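Uncharacterized protein (Thermus thermophilus HB8, PDB 6SCE) probably senses cyclic oligoadenylate through CARF domains and responds by cutting DNA in type III CRISPR defence. Local coordinates at residues Ala208-Ser213 with Met571-Arg576; Leu499-Ala504 with Val555-Thr560; Tyr506-Ala511 with Tyr617-Glu622; Arg590-Ala595 with Leu603-Leu608. One frame throughout, in Å; residues are numbered along the deposited sequence.

Contact 1: Ala208-Ser213 with Met571-Arg576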
# COMPACT_ATOMS: atom_id res chain seq x y z
N ALA A 208 -2.18 -14.29 -13.59
CA ALA A 208 -3.51 -13.72 -13.82
C ALA A 208 -4.06 -13.07 -12.53
O ALA A 208 -4.69 -12.02 -12.60
CB ALA A 208 -4.49 -14.75 -14.35
N LEU A 209 -3.83 -13.70 -11.38
CA LEU A 209 -4.27 -13.14 -10.11
C LEU A 209 -3.57 -11.82 -9.78
O LEU A 209 -4.22 -10.85 -9.40
CB LEU A 209 -4.06 -14.12 -8.98
CG LEU A 209 -5.01 -15.31 -9.02
CD1 LEU A 209 -4.57 -16.32 -7.97
CD2 LEU A 209 -6.47 -14.92 -8.83
N SER A 210 -2.26 -11.75 -10.02
CA SER A 210 -1.53 -10.52 -9.72
C SER A 210 -1.94 -9.42 -10.65
O SER A 210 -2.16 -8.26 -10.22
CB SER A 210 -0.00 -10.76 -9.76
OG SER A 210 0.48 -11.05 -11.04
N ALA A 211 -2.08 -9.73 -11.93
CA ALA A 211 -2.48 -8.73 -12.90
C ALA A 211 -3.89 -8.19 -12.62
O ALA A 211 -4.16 -7.01 -12.85
CB ALA A 211 -2.37 -9.27 -14.31
N PHE A 212 -4.77 -9.05 -12.11
CA PHE A 212 -6.15 -8.67 -11.83
C PHE A 212 -6.21 -7.66 -10.69
O PHE A 212 -7.01 -6.74 -10.72
CB PHE A 212 -6.98 -9.91 -11.46
CG PHE A 212 -8.44 -9.68 -11.47
CD1 PHE A 212 -9.12 -9.56 -12.67
CD2 PHE A 212 -9.14 -9.52 -10.28
CE1 PHE A 212 -10.48 -9.35 -12.70
CE2 PHE A 212 -10.50 -9.28 -10.31
CZ PHE A 212 -11.17 -9.19 -11.52
N SER A 213 -5.38 -7.85 -9.68
CA SER A 213 -5.28 -6.92 -8.60
C SER A 213 -4.78 -5.54 -9.06
O SER A 213 -5.36 -4.51 -8.74
CB SER A 213 -4.38 -7.48 -7.52
OG SER A 213 -4.01 -6.41 -6.69
N MSE A 571 6.77 -8.94 -11.02
CA MSE A 571 7.63 -8.19 -10.11
C MSE A 571 6.98 -6.89 -9.67
O MSE A 571 7.08 -6.54 -8.49
CB MSE A 571 8.96 -7.90 -10.78
CG MSE A 571 9.94 -7.29 -9.79
SE MSE A 571 10.72 -8.75 -8.74
CE MSE A 571 12.37 -7.76 -8.31
N ALA A 572 6.34 -6.16 -10.59
CA ALA A 572 5.73 -4.86 -10.26
C ALA A 572 4.65 -5.01 -9.18
O ALA A 572 4.52 -4.15 -8.29
CB ALA A 572 5.15 -4.19 -11.51
N GLU A 573 3.91 -6.12 -9.25
CA GLU A 573 2.83 -6.37 -8.29
C GLU A 573 3.38 -6.87 -6.96
O GLU A 573 2.85 -6.53 -5.90
CB GLU A 573 1.81 -7.37 -8.84
CG GLU A 573 1.17 -6.95 -10.17
CD GLU A 573 0.38 -5.66 -10.08
OE1 GLU A 573 -0.06 -5.28 -8.98
OE2 GLU A 573 0.19 -5.02 -11.13
N LEU A 574 4.43 -7.70 -7.02
CA LEU A 574 5.09 -8.17 -5.80
C LEU A 574 5.67 -6.97 -5.05
O LEU A 574 5.53 -6.86 -3.84
CB LEU A 574 6.21 -9.17 -6.11
CG LEU A 574 7.13 -9.53 -4.95
CD1 LEU A 574 6.35 -10.39 -3.94
CD2 LEU A 574 8.41 -10.21 -5.42
N VAL A 575 6.33 -6.09 -5.80
CA VAL A 575 6.95 -4.91 -5.20
C VAL A 575 5.87 -4.06 -4.52
O VAL A 575 6.02 -3.69 -3.35
CB VAL A 575 7.73 -4.11 -6.26
CG1 VAL A 575 8.12 -2.71 -5.75
CG2 VAL A 575 8.99 -4.89 -6.68
N ARG A 576 4.78 -3.80 -5.25
CA ARG A 576 3.69 -2.98 -4.73
C ARG A 576 3.05 -3.59 -3.50
O ARG A 576 2.89 -2.92 -2.47
CB ARG A 576 2.60 -2.75 -5.81
CG ARG A 576 1.38 -1.98 -5.30
CD ARG A 576 0.38 -1.64 -6.41
NE ARG A 576 -0.32 -2.82 -6.93
CZ ARG A 576 -1.49 -3.30 -6.50
NH1 ARG A 576 -2.17 -2.72 -5.51
NH2 ARG A 576 -2.00 -4.39 -7.07
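Arg576 reaches across from helix 561-579 to helix 206-220 and sets its guanidinium against the hydroxyl of Ser213. The bond runs from Arg576 NH2 to Ser213 OG at 2.9 Å, fairly bent at 143°, with OG lying close to the guanidinium plane, so the flat group meets the serine by its edge. Arg576 leaves its helix fully stretched through chi1 and chi2 and bends at chi3 (69°), which swings NE and NH2 back toward Glu573, one turn earlier. Both nitrogens take the same carboxylate oxygen side-on: Arg576 NH2 lies 2.9 Å from Glu573 OE1, and NE 3.2 Å from that oxygen. NH2 thus serves two acceptors, one in each helix, and the salt bridge fixes how the guanidinium is presented. Helix 206-220 lies beside strands 187-192 and 225-229, well before the C-terminal domain of helix 561-579, whose order of helices and strands resembles the PD-(D/E)xK nuclease core; the contact therefore joins two domains. Ser213 OG also bonds to the backbone oxygen of Tyr257. Within 208-213 and 571-576 the backbones are nearest at Ser210 and Glu573. The CB atoms of Ser210 and Glu573 touch at 4.0 Å, while Glu573 CG rests 3.6 Å from Ser210 O; Ser210 OG turns back to the carbonyl of Lys207. A leucine in place of Arg576 would probably leave the carboxylate of Glu573 without its ion-pair mate and free to turn, and Ser213 without its bond across the gap. Glu573, folded at chi2 (-62°), keeps its aliphatic part between the backbones and its carboxylate at the guanidinium edge.

Contact 2: Leu499-Ala504 with Val555-Thr560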
# COMPACT_ATOMS: atom_id res chain seq x y z
N LEU A 499 24.19 -17.34 -9.78
CA LEU A 499 24.95 -16.91 -8.60
C LEU A 499 26.06 -15.87 -8.84
O LEU A 499 26.23 -14.94 -8.03
CB LEU A 499 25.51 -18.13 -7.84
CG LEU A 499 26.17 -17.83 -6.49
CD1 LEU A 499 25.26 -17.01 -5.58
CD2 LEU A 499 26.60 -19.10 -5.77
N PRO A 500 26.80 -15.99 -9.96
CA PRO A 500 27.80 -14.96 -10.24
C PRO A 500 27.22 -13.54 -10.40
O PRO A 500 27.75 -12.59 -9.81
CB PRO A 500 28.44 -15.45 -11.55
CG PRO A 500 28.27 -16.93 -11.51
CD PRO A 500 26.95 -17.17 -10.84
N LEU A 501 26.17 -13.40 -11.19
CA LEU A 501 25.52 -12.10 -11.36
C LEU A 501 24.91 -11.60 -10.03
O LEU A 501 25.06 -10.43 -9.67
CB LEU A 501 24.45 -12.16 -12.43
CG LEU A 501 23.74 -10.84 -12.73
CD1 LEU A 501 24.71 -9.74 -13.15
CD2 LEU A 501 22.70 -11.06 -13.82
N GLU A 502 24.25 -12.51 -9.30
CA GLU A 502 23.66 -12.18 -7.99
C GLU A 502 24.68 -11.72 -6.98
O GLU A 502 24.42 -10.78 -6.23
CB GLU A 502 22.93 -13.39 -7.40
CG GLU A 502 21.69 -13.80 -8.15
CD GLU A 502 21.13 -15.12 -7.67
OE1 GLU A 502 21.63 -15.65 -6.64
OE2 GLU A 502 20.19 -15.61 -8.32
N TYR A 503 25.84 -12.37 -6.93
CA TYR A 503 26.89 -11.96 -6.00
C TYR A 503 27.52 -10.63 -6.38
O TYR A 503 27.81 -9.81 -5.51
CB TYR A 503 27.98 -13.02 -5.88
CG TYR A 503 29.00 -12.63 -4.84
CD1 TYR A 503 28.66 -12.62 -3.50
CD2 TYR A 503 30.28 -12.23 -5.20
CE1 TYR A 503 29.57 -12.25 -2.53
CE2 TYR A 503 31.21 -11.85 -4.24
CZ TYR A 503 30.85 -11.86 -2.90
OH TYR A 503 31.75 -11.50 -1.92
N ALA A 504 27.73 -10.42 -7.68
CA ALA A 504 28.23 -9.14 -8.18
C ALA A 504 27.26 -8.01 -7.88
O ALA A 504 27.66 -6.91 -7.50
CB ALA A 504 28.47 -9.21 -9.68
N VAL A 555 15.33 -7.32 -5.84
CA VAL A 555 16.27 -7.37 -6.96
C VAL A 555 15.98 -8.61 -7.81
O VAL A 555 15.76 -9.71 -7.26
CB VAL A 555 17.72 -7.44 -6.46
CG1 VAL A 555 18.70 -7.41 -7.64
CG2 VAL A 555 18.02 -6.29 -5.51
N GLU A 556 15.96 -8.42 -9.13
CA GLU A 556 15.86 -9.57 -10.07
C GLU A 556 17.07 -9.51 -10.98
O GLU A 556 17.34 -8.46 -11.56
CB GLU A 556 14.56 -9.51 -10.89
CG GLU A 556 14.37 -10.64 -11.89
CD GLU A 556 14.04 -11.99 -11.26
OE1 GLU A 556 13.69 -12.03 -10.06
OE2 GLU A 556 14.12 -13.01 -11.97
N CYS A 557 17.77 -10.64 -11.10
CA CYS A 557 19.01 -10.75 -11.87
C CYS A 557 18.84 -11.78 -12.98
O CYS A 557 18.49 -12.92 -12.70
CB CYS A 557 20.15 -11.23 -10.98
SG CYS A 557 20.67 -10.02 -9.75
N LYS A 558 19.08 -11.36 -14.22
CA LYS A 558 18.88 -12.23 -15.39
C LYS A 558 20.06 -12.09 -16.36
O LYS A 558 20.74 -11.06 -16.38
CB LYS A 558 17.57 -11.88 -16.10
CG LYS A 558 16.30 -12.34 -15.38
CD LYS A 558 16.26 -13.85 -15.19
CE LYS A 558 14.84 -14.36 -15.08
NZ LYS A 558 14.80 -15.71 -14.47
N PRO A 559 20.32 -13.15 -17.17
CA PRO A 559 21.38 -13.01 -18.18
C PRO A 559 21.08 -11.93 -19.22
O PRO A 559 21.98 -11.19 -19.62
CB PRO A 559 21.41 -14.40 -18.84
CG PRO A 559 20.84 -15.33 -17.83
CD PRO A 559 19.82 -14.53 -17.06
N THR A 560 19.82 -11.81 -19.61
CA THR A 560 19.42 -10.88 -20.66
C THR A 560 18.20 -10.05 -20.25
O THR A 560 17.50 -10.41 -19.31
CB THR A 560 19.10 -11.68 -21.95
OG1 THR A 560 20.21 -12.55 -22.24
CG2 THR A 560 18.91 -10.77 -23.12
O HOH W 1 19.19 -14.85 -10.88
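Leu501 drives one of its methyl groups, CD2, onto strand 551-558, where it lies 3.8 Å from Cys557 CB and only 3.2 Å from Lys558 O. This is the tight half. The axes of 499-504 and 555-558 pass 8.1 Å apart, their directions 139° from parallel, and Cys557 points into the space between them, its SG 4.1 Å from Glu502 CA. Leu457 of helix 447-458 also packs on Leu501.

The other half is polar and looser. Glu502 holds its chain extended beyond CG, with CG anti to its own carbonyl carbon (chi1 -68°), so that CG brushes Cys557 CB while the carboxylate passes beyond the strand. There a water bridges the gap, 2.9 Å from Glu502 OE2 and 2.7 Å from Cys557 O. Asp543 stands nearby, its OD1 close to the Glu502 carboxylate and its OD2 bonded to Cys557 N. Asp543, followed by Glu556 and Lys558 on either side of Cys557, matches the PD-(D/E)xK nuclease signature, consistent with an active site here. The chemistry implies that apolar contact seats Cys557 against the helix, while water and carboxylates meet on the polar side, beside the putative catalytic groups.

Contact 3: Tyr506-Ala511 with Tyr617-Glu622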
# COMPACT_ATOMS: atom_id res chain seq x y z
N TYR A 506 24.84 -7.89 -5.56
CA TYR A 506 24.88 -7.70 -4.12
C TYR A 506 26.12 -6.96 -3.63
O TYR A 506 26.04 -6.11 -2.72
CB TYR A 506 24.78 -9.03 -3.40
CG TYR A 506 25.30 -9.00 -1.98
CD1 TYR A 506 24.51 -8.52 -0.93
CD2 TYR A 506 26.59 -9.44 -1.68
CE1 TYR A 506 24.99 -8.50 0.37
CE2 TYR A 506 27.06 -9.43 -0.38
CZ TYR A 506 26.27 -8.95 0.64
OH TYR A 506 26.75 -8.93 1.92
N SER A 507 27.28 -7.27 -4.21
CA SER A 507 28.52 -6.66 -3.75
C SER A 507 28.53 -5.18 -4.05
O SER A 507 28.87 -4.38 -3.19
CB SER A 507 29.76 -7.35 -4.38
OG SER A 507 29.88 -8.69 -3.91
N HIS A 508 28.18 -4.81 -5.27
CA HIS A 508 28.19 -3.41 -5.63
C HIS A 508 27.05 -2.64 -4.94
O HIS A 508 27.19 -1.45 -4.66
CB HIS A 508 28.14 -3.23 -7.14
CG HIS A 508 29.38 -3.71 -7.83
ND1 HIS A 508 30.60 -3.10 -7.65
CD2 HIS A 508 29.59 -4.74 -8.68
CE1 HIS A 508 31.51 -3.74 -8.36
NE2 HIS A 508 30.92 -4.74 -9.00
N LEU A 509 25.92 -3.31 -4.68
CA LEU A 509 24.84 -2.65 -3.91
C LEU A 509 25.32 -2.33 -2.52
O LEU A 509 25.11 -1.22 -2.00
CB LEU A 509 23.58 -3.53 -3.83
CG LEU A 509 22.75 -3.52 -5.12
CD1 LEU A 509 21.65 -4.57 -5.05
CD2 LEU A 509 22.16 -2.14 -5.42
N ASN A 510 25.97 -3.31 -1.91
CA ASN A 510 26.45 -3.16 -0.56
C ASN A 510 27.50 -2.05 -0.44
O ASN A 510 27.47 -1.26 0.51
CB ASN A 510 27.02 -4.47 -0.06
CG ASN A 510 27.62 -4.35 1.31
OD1 ASN A 510 28.75 -3.88 1.46
ND2 ASN A 510 26.86 -4.74 2.31
N ALA A 511 28.41 -1.96 -1.42
CA ALA A 511 29.41 -0.88 -1.41
C ALA A 511 28.73 0.47 -1.56
O ALA A 511 29.13 1.44 -0.92
CB ALA A 511 30.45 -1.08 -2.53
N TYR A 617 20.21 1.86 -17.32
CA TYR A 617 21.38 2.38 -16.64
C TYR A 617 22.47 1.33 -16.59
O TYR A 617 22.22 0.13 -16.74
CB TYR A 617 21.05 2.87 -15.23
CG TYR A 617 20.09 4.03 -15.21
CD1 TYR A 617 18.71 3.81 -15.24
CD2 TYR A 617 20.55 5.33 -15.15
CE1 TYR A 617 17.82 4.87 -15.22
CE2 TYR A 617 19.67 6.40 -15.12
CZ TYR A 617 18.31 6.17 -15.16
OH TYR A 617 17.43 7.22 -15.13
N ARG A 618 23.69 1.80 -16.38
CA ARG A 618 24.85 0.95 -16.36
C ARG A 618 25.17 0.55 -14.92
O ARG A 618 25.34 1.39 -14.05
CB ARG A 618 26.04 1.66 -17.03
CG ARG A 618 27.21 0.73 -17.33
CD ARG A 618 28.38 1.47 -17.97
NE ARG A 618 29.67 0.93 -17.53
CZ ARG A 618 30.22 -0.21 -17.98
NH1 ARG A 618 29.61 -0.95 -18.90
NH2 ARG A 618 31.39 -0.60 -17.50
N PHE A 619 25.24 -0.75 -14.68
CA PHE A 619 25.55 -1.27 -13.36
C PHE A 619 27.02 -1.70 -13.36
O PHE A 619 27.42 -2.44 -14.27
CB PHE A 619 24.65 -2.49 -13.08
CG PHE A 619 24.72 -2.98 -11.67
CD1 PHE A 619 25.68 -3.91 -11.29
CD2 PHE A 619 23.85 -2.49 -10.71
CE1 PHE A 619 25.76 -4.35 -9.98
CE2 PHE A 619 23.92 -2.92 -9.40
CZ PHE A 619 24.88 -3.85 -9.04
N PRO A 620 27.82 -1.30 -12.37
CA PRO A 620 27.40 -0.58 -11.18
C PRO A 620 27.67 0.92 -11.21
O PRO A 620 27.36 1.61 -10.23
CB PRO A 620 28.27 -1.21 -10.09
CG PRO A 620 29.55 -1.53 -10.81
CD PRO A 620 29.12 -1.97 -12.19
N GLU A 621 28.26 1.41 -12.31
CA GLU A 621 28.75 2.80 -12.37
C GLU A 621 27.64 3.81 -12.13
O GLU A 621 27.85 4.79 -11.42
CB GLU A 621 29.41 3.12 -13.73
CG GLU A 621 30.80 2.52 -13.93
CD GLU A 621 30.79 1.04 -14.29
OE1 GLU A 621 29.71 0.47 -14.55
OE2 GLU A 621 31.89 0.45 -14.31
N GLU A 622 26.48 3.57 -12.72
CA GLU A 622 25.36 4.51 -12.64
C GLU A 622 24.32 4.16 -11.57
O GLU A 622 23.16 4.55 -11.72
CB GLU A 622 24.68 4.63 -14.00
CG GLU A 622 25.56 5.24 -15.07
CD GLU A 622 24.81 5.50 -16.36
OE1 GLU A 622 24.22 4.55 -16.91
OE2 GLU A 622 24.81 6.66 -16.82
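The backbones of His508 and Pro620 approach to 6.3 Å between CA atoms, where helix 499-513 meets the turn that follows strand 617-618, and the peptide bond before Pro620 is cis. Pro620 reaches over one face of the imidazole with its CG, the two rings set obliquely: CG stands 3.6 Å from the ring centroid and only 7° off the normal, a CH-pi contact centred on the face. Pro620 CB sits nearer the root of the ring, 3.5 Å from His508 CG. A first torsion of -67° sets the imidazole beside the backbone N and turns its face to the proline, while His508 NE2 is hydrogen-bonded to Glu454 of helix 447-458, which limits how the ring can turn. Phe619 comes in beside the proline, its CZ 3.8 Å from His508 CB. The phenyl and imidazole planes are inclined at 81°, but their centroids are 6.0 Å apart and the pair is neither a stack nor an edge-to-face contact. The cis bond folds Pro620 CB over the phenyl too, toward the rim of one face. Strand 617-618 ends the C-terminal mixed sheet, and the turn leads from it into the short helix 623-627, so the contact ties helix 499-513 to an outermost strand of the sheet. Leu509 adds a lighter touch, CD2 meeting the edge of the phenyl at 4.4 Å from Phe619 CE2. The turn is braced from within: Glu622 OE1 accepts the backbone N-H of Arg618 at 2.9 Å through its anti lone pair, and the Arg618 side chain forms a salt bridge with Glu621.

Contact 4: Arg590-Ala595 with Leu603-Leu608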
# COMPACT_ATOMS: atom_id res chain seq x y z
N ARG A 590 22.83 -9.02 -17.14
CA ARG A 590 24.23 -9.11 -17.56
C ARG A 590 24.40 -8.34 -18.87
O ARG A 590 25.26 -7.46 -18.98
CB ARG A 590 24.65 -10.57 -17.74
CG ARG A 590 26.14 -10.75 -17.94
CD ARG A 590 26.47 -12.11 -18.54
NE ARG A 590 27.72 -12.04 -19.29
CZ ARG A 590 27.84 -11.71 -20.58
NH1 ARG A 590 29.04 -11.69 -21.14
NH2 ARG A 590 26.77 -11.42 -21.32
N ARG A 591 23.54 -8.66 -19.84
CA ARG A 591 23.56 -8.03 -21.16
C ARG A 591 22.18 -7.53 -21.60
O ARG A 591 21.24 -8.32 -21.76
CB ARG A 591 24.10 -9.02 -22.21
CG ARG A 591 24.53 -8.41 -23.54
CD ARG A 591 25.78 -7.53 -23.45
NE ARG A 591 26.90 -8.16 -22.74
CZ ARG A 591 28.20 -7.93 -22.97
NH1 ARG A 591 28.60 -7.07 -23.91
NH2 ARG A 591 29.11 -8.57 -22.24
N TRP A 592 22.05 -6.22 -21.82
CA TRP A 592 20.85 -5.67 -22.43
C TRP A 592 21.02 -5.58 -23.94
O TRP A 592 22.03 -5.09 -24.42
CB TRP A 592 20.52 -4.27 -21.87
CG TRP A 592 19.11 -3.88 -22.19
CD1 TRP A 592 18.64 -3.34 -23.36
CD2 TRP A 592 17.96 -4.05 -21.35
NE1 TRP A 592 17.28 -3.15 -23.29
CE2 TRP A 592 16.84 -3.58 -22.07
CE3 TRP A 592 17.77 -4.55 -20.06
CZ2 TRP A 592 15.55 -3.60 -21.53
CZ3 TRP A 592 16.49 -4.56 -19.53
CH2 TRP A 592 15.40 -4.09 -20.27
N ARG A 593 20.00 -6.03 -24.68
CA ARG A 593 20.00 -6.00 -26.14
C ARG A 593 18.86 -5.17 -26.74
O ARG A 593 19.11 -4.10 -27.30
CB ARG A 593 19.95 -7.42 -26.70
CG ARG A 593 21.30 -8.10 -26.60
CD ARG A 593 21.21 -9.61 -26.56
NE ARG A 593 22.45 -10.17 -26.01
CZ ARG A 593 22.71 -11.47 -25.89
NH1 ARG A 593 21.82 -12.38 -26.27
NH2 ARG A 593 23.87 -11.85 -25.38
N GLY A 594 17.63 -5.66 -26.60
CA GLY A 594 16.49 -5.17 -27.38
C GLY A 594 16.04 -3.74 -27.16
O GLY A 594 16.85 -2.84 -26.87
N ALA A 595 14.73 -3.52 -27.31
CA ALA A 595 14.14 -2.19 -27.15
C ALA A 595 14.36 -1.64 -25.73
O ALA A 595 14.80 -2.38 -24.84
CB ALA A 595 12.66 -2.24 -27.47
N LEU A 603 9.66 -0.05 -11.21
CA LEU A 603 10.88 -0.83 -11.50
C LEU A 603 11.96 0.05 -12.12
O LEU A 603 11.64 1.05 -12.76
CB LEU A 603 10.57 -1.99 -12.43
CG LEU A 603 9.41 -2.89 -12.01
CD1 LEU A 603 9.16 -3.96 -13.07
CD2 LEU A 603 9.70 -3.54 -10.66
N VAL A 604 13.22 -0.31 -11.88
CA VAL A 604 14.39 0.39 -12.42
C VAL A 604 15.21 -0.68 -13.15
O VAL A 604 15.42 -1.78 -12.63
CB VAL A 604 15.22 1.04 -11.29
CG1 VAL A 604 16.52 1.64 -11.82
CG2 VAL A 604 14.41 2.11 -10.57
N TYR A 605 15.63 -0.37 -14.37
CA TYR A 605 16.32 -1.33 -15.23
C TYR A 605 17.78 -0.96 -15.38
O TYR A 605 18.10 0.19 -15.74
CB TYR A 605 15.66 -1.37 -16.60
CG TYR A 605 14.31 -2.01 -16.57
CD1 TYR A 605 13.16 -1.27 -16.30
CD2 TYR A 605 14.17 -3.37 -16.78
CE1 TYR A 605 11.92 -1.87 -16.27
CE2 TYR A 605 12.94 -3.98 -16.75
CZ TYR A 605 11.81 -3.23 -16.50
OH TYR A 605 10.60 -3.86 -16.48
N MSE A 606 18.67 -1.91 -15.11
CA MSE A 606 20.11 -1.68 -15.22
C MSE A 606 20.79 -2.84 -15.91
O MSE A 606 20.22 -3.94 -16.04
CB MSE A 606 20.73 -1.51 -13.84
CG MSE A 606 20.13 -0.33 -13.10
SE MSE A 606 21.12 -0.05 -11.45
CE MSE A 606 22.60 1.09 -12.10
N ALA A 607 22.02 -2.61 -16.35
CA ALA A 607 22.78 -3.65 -17.03
C ALA A 607 24.29 -3.48 -16.89
O ALA A 607 24.81 -2.36 -16.85
CB ALA A 607 22.38 -3.71 -18.50
N LEU A 608 24.98 -4.61 -16.80
CA LEU A 608 26.44 -4.63 -16.74
C LEU A 608 27.00 -4.13 -18.08
O LEU A 608 27.88 -3.27 -18.11
CB LEU A 608 26.97 -6.02 -16.38
CG LEU A 608 27.09 -6.31 -14.89
CD1 LEU A 608 25.76 -6.14 -14.17
CD2 LEU A 608 27.64 -7.71 -14.64
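Trp592 and Tyr605 meet at a steep slant, the indole's six-membered ring and the phenol ring inclined at 77° with centroids 5.8 Å apart. The pair is oblique: one corner of the phenol, Tyr605 CD2, sits 3.8 Å from Trp592 CH2 and equally near CZ3, so a single ring carbon touches the far rim of the indole. The tryptophan is placed there by a first torsion that leaves CG opposite the backbone N (chi1 -164°), sending the ring along the neighbouring strand toward Tyr605. At its root, Trp592 CB rests against Ala607 CB at 3.9 Å, the small methyl letting the chain come close. The other side of the indole is tied to its own loop: Trp592 NE1 donates to Ala595 O at 3.0 Å, with the acceptor in the ring plane but the donor 35° out of the carbonyl plane. Ala595 O also takes a bond from Arg565, and the phenol hydroxyl is bonded to Ser600, so both rings are held at their polar ends. Cutting Trp592 back to an alanine is likely to open a gap beside Tyr605 and take the indole donor from Ala595 O. Further along, backbone meets side chain, Arg590 O lying 3.4 Å from Leu608 CB, while the Arg590 side chain leaves the contact and bonds through NE to the carbonyl of Leu457. On helix 561-579, Leu564 touches the Trp592 side chain and Ala568 that of Tyr605. Parallel strands joined by a loop, with a helix laid against their aromatic side chains, are consistent with the alpha/beta core of a PD-(D/E)xK-like nuclease.

Contacts 2, 3 and 4 build the C-terminal domain, with centres 11 to 13 Å apart, whereas contact 1 lies nearer the centre of the chain and joins that domain to another. Contact 4 is the buried one, aromatic and apolar between neighbouring strands; the other three are partly buried and mix polar groups with packing. Contacts 2 and 3 share helix 499-513, one against a central strand with a water beside it, the other against the sheet's margin through a proline on an imidazole. Contact 1 relies on a charged side chain. Backbone bonds continue the sheet from contact 2 through contact 4 to contact 3, while Met571, on the helix of contact 1, packs on contacts 2 and 4.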